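Local coordinates for VgrG protein (Vibrio cholerae, PDB 4E1D), which carries an actin cross-linking domain and so probably joins actin monomers covalently to one another, in a reaction that consumes ATP and needs a divalent metal, at residues M64-Y69 against T86-L91. Numbering follows the deposited sequence.
With MN (manganese (II) ion), chain D.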
loop_
_atom_site.group_PDB
_atom_site.type_symbol
_atom_site.label_atom_id
_atom_site.label_comp_id
_atom_site.label_asym_id
_atom_site.label_seq_id
_atom_site.Cartn_x
_atom_site.Cartn_y
_atom_site.Cartn_z
ATOM N N MET A 64 -0.470 -6.110 12.469
ATOM C CA MET A 64 -1.517 -5.762 13.424
ATOM C C MET A 64 -1.116 -6.103 14.846
ATOM O O MET A 64 -0.821 -7.266 15.134
ATOM C CB MET A 64 -2.832 -6.471 13.042
ATOM C CG MET A 64 -3.926 -5.539 12.599
ATOM S SD MET A 64 -3.568 -4.644 11.064
ATOM C CE MET A 64 -4.743 -5.426 9.948
ATOM N N ASN A 65 -1.130 -5.095 15.741
ATOM C CA ASN A 65 -0.787 -5.273 17.153
ATOM C C ASN A 65 -1.830 -6.164 17.819
ATOM O O ASN A 65 -3.021 -5.843 17.791
ATOM C CB ASN A 65 -0.629 -3.920 17.878
ATOM C CG ASN A 65 -0.179 -4.036 19.318
ATOM O OD1 ASN A 65 -0.886 -4.556 20.187
ATOM N ND2 ASN A 65 0.996 -3.516 19.614
ATOM N N GLN A 66 -1.376 -7.290 18.401
ATOM C CA GLN A 66 -2.252 -8.266 19.049
ATOM C C GLN A 66 -2.208 -8.210 20.582
ATOM O O GLN A 66 -2.757 -9.087 21.250
ATOM C CB GLN A 66 -1.960 -9.687 18.524
ATOM C CG GLN A 66 -2.130 -9.861 17.011
ATOM C CD GLN A 66 -3.575 -9.847 16.573
ATOM O OE1 GLN A 66 -4.130 -8.805 16.207
ATOM N NE2 GLN A 66 -4.211 -11.007 16.585
ATOM N N GLY A 67 -1.593 -7.159 21.118
ATOM C CA GLY A 67 -1.441 -6.957 22.554
ATOM C C GLY A 67 -0.019 -7.191 23.017
ATOM O O GLY A 67 0.836 -7.593 22.218
ATOM N N SER A 68 0.248 -6.935 24.314
ATOM C CA SER A 68 1.569 -7.117 24.918
ATOM C C SER A 68 1.966 -8.585 24.966
ATOM O O SER A 68 1.098 -9.449 25.102
ATOM C CB SER A 68 1.605 -6.525 26.323
ATOM O OG SER A 68 1.751 -5.115 26.275
ATOM N N TYR A 69 3.276 -8.859 24.833
ATOM C CA TYR A 69 3.834 -10.206 24.877
ATOM C C TYR A 69 4.136 -10.628 26.296
ATOM O O TYR A 69 4.733 -9.866 27.061
ATOM C CB TYR A 69 5.100 -10.314 24.004
ATOM C CG TYR A 69 5.776 -11.674 24.022
ATOM C CD1 TYR A 69 5.140 -12.800 23.509
ATOM C CD2 TYR A 69 7.075 -11.821 24.499
ATOM C CE1 TYR A 69 5.770 -14.046 23.495
ATOM C CE2 TYR A 69 7.712 -13.064 24.499
ATOM C CZ TYR A 69 7.058 -14.172 23.988
ATOM O OH TYR A 69 7.689 -15.390 23.976
ATOM N N THR A 86 3.124 -8.222 20.806
ATOM C CA THR A 86 2.857 -9.270 19.811
ATOM C C THR A 86 2.186 -8.619 18.604
ATOM O O THR A 86 1.375 -7.701 18.757
ATOM C CB THR A 86 1.962 -10.405 20.347
ATOM O OG1 THR A 86 0.692 -9.885 20.726
ATOM C CG2 THR A 86 2.585 -11.172 21.482
ATOM N N HIS A 87 2.516 -9.100 17.410
ATOM C CA HIS A 87 1.948 -8.596 16.168
ATOM C C HIS A 87 1.700 -9.735 15.201
ATOM O O HIS A 87 2.361 -10.767 15.290
ATOM C CB HIS A 87 2.911 -7.609 15.488
ATOM C CG HIS A 87 3.181 -6.359 16.257
ATOM N ND1 HIS A 87 2.501 -5.186 15.989
ATOM C CD2 HIS A 87 4.074 -6.131 17.248
ATOM C CE1 HIS A 87 2.978 -4.295 16.841
ATOM N NE2 HIS A 87 3.927 -4.816 17.617
ATOM N N THR A 88 0.804 -9.525 14.232
ATOM C CA THR A 88 0.604 -10.491 13.156
ATOM C C THR A 88 1.777 -10.280 12.177
ATOM O O THR A 88 2.351 -9.186 12.116
ATOM C CB THR A 88 -0.741 -10.281 12.440
ATOM O OG1 THR A 88 -0.826 -8.939 11.964
ATOM C CG2 THR A 88 -1.941 -10.604 13.310
ATOM N N VAL A 89 2.149 -11.325 11.439
ATOM C CA VAL A 89 3.237 -11.230 10.466
ATOM C C VAL A 89 2.642 -10.938 9.093
ATOM O O VAL A 89 1.625 -11.527 8.711
ATOM C CB VAL A 89 4.153 -12.489 10.457
ATOM C CG1 VAL A 89 5.143 -12.477 9.289
ATOM C CG2 VAL A 89 4.901 -12.625 11.772
ATOM N N GLU A 90 3.266 -10.009 8.369
ATOM C CA GLU A 90 2.852 -9.685 7.023
ATOM C C GLU A 90 4.058 -9.752 6.114
ATOM O O GLU A 90 5.072 -9.103 6.374
ATOM C CB GLU A 90 2.188 -8.310 6.950
ATOM C CG GLU A 90 1.574 -8.018 5.593
ATOM C CD GLU A 90 1.075 -6.599 5.429
ATOM O OE1 GLU A 90 1.857 -5.658 5.699
ATOM O OE2 GLU A 90 -0.094 -6.425 5.017
ATOM N N LEU A 91 3.948 -10.544 5.055
ATOM C CA LEU A 91 5.008 -10.678 4.061
ATOM C C LEU A 91 4.763 -9.634 2.963
ATOM O O LEU A 91 3.723 -9.646 2.298
ATOM C CB LEU A 91 5.076 -12.114 3.498
ATOM C CG LEU A 91 5.138 -13.281 4.512
ATOM C CD1 LEU A 91 5.286 -14.610 3.802
ATOM C CD2 LEU A 91 6.248 -13.091 5.547
HETATM MN MN MN D . 1.469 -3.289 4.892
#
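The carboxamide of Asn65 crosses the imidazole of His87 at a slant, the two planes 79° apart, with Asn65 ND2 3.5 Å from His87 CE1. His87 ND1 meets Asn65 CA obliquely, while ND2 of the asparagine bonds to Gln85. The phenol ring of Tyr69 takes Thr86 CG2 at its edge, close to the ring plane, with CD1 3.6 Å from that methyl; its hydroxyl goes off to His127. On the side of the strands away from His87, the bent chain of Gln66 lays its amide carbon CD against Thr88 CG2 at 3.7 Å. Between these groups runs an antiparallel pairing of strands 56-68 and 85-97, with Asn65 and His87 as a non-hydrogen-bonded pair; Gln66 N gives a fairly straight bond to Thr86 O (167°). Around Met64 the ladder borrows a side chain: Thr88 N donates to Met64 O, and Met64 N returns a bond to Thr88 OG1 at 2.9 Å, a hydroxyl also bonded to Glu30. Gly67 O is gripped twice by Thr86, by the backbone N and by OG1 at 2.7 Å; with chi1 at 61°, the hydroxyl sits between the backbone N and carbonyl carbon and reaches the oxygen from above its carbonyl plane. Asn65 OD1 accepts from Gly67 N at 2.9 Å, closing an Asx turn where strand 56-68 ends. Further along strand 85-97, Glu90 extends its chain to bind manganese through OE1 at 2.5 Å, a metal that Glu28 also binds.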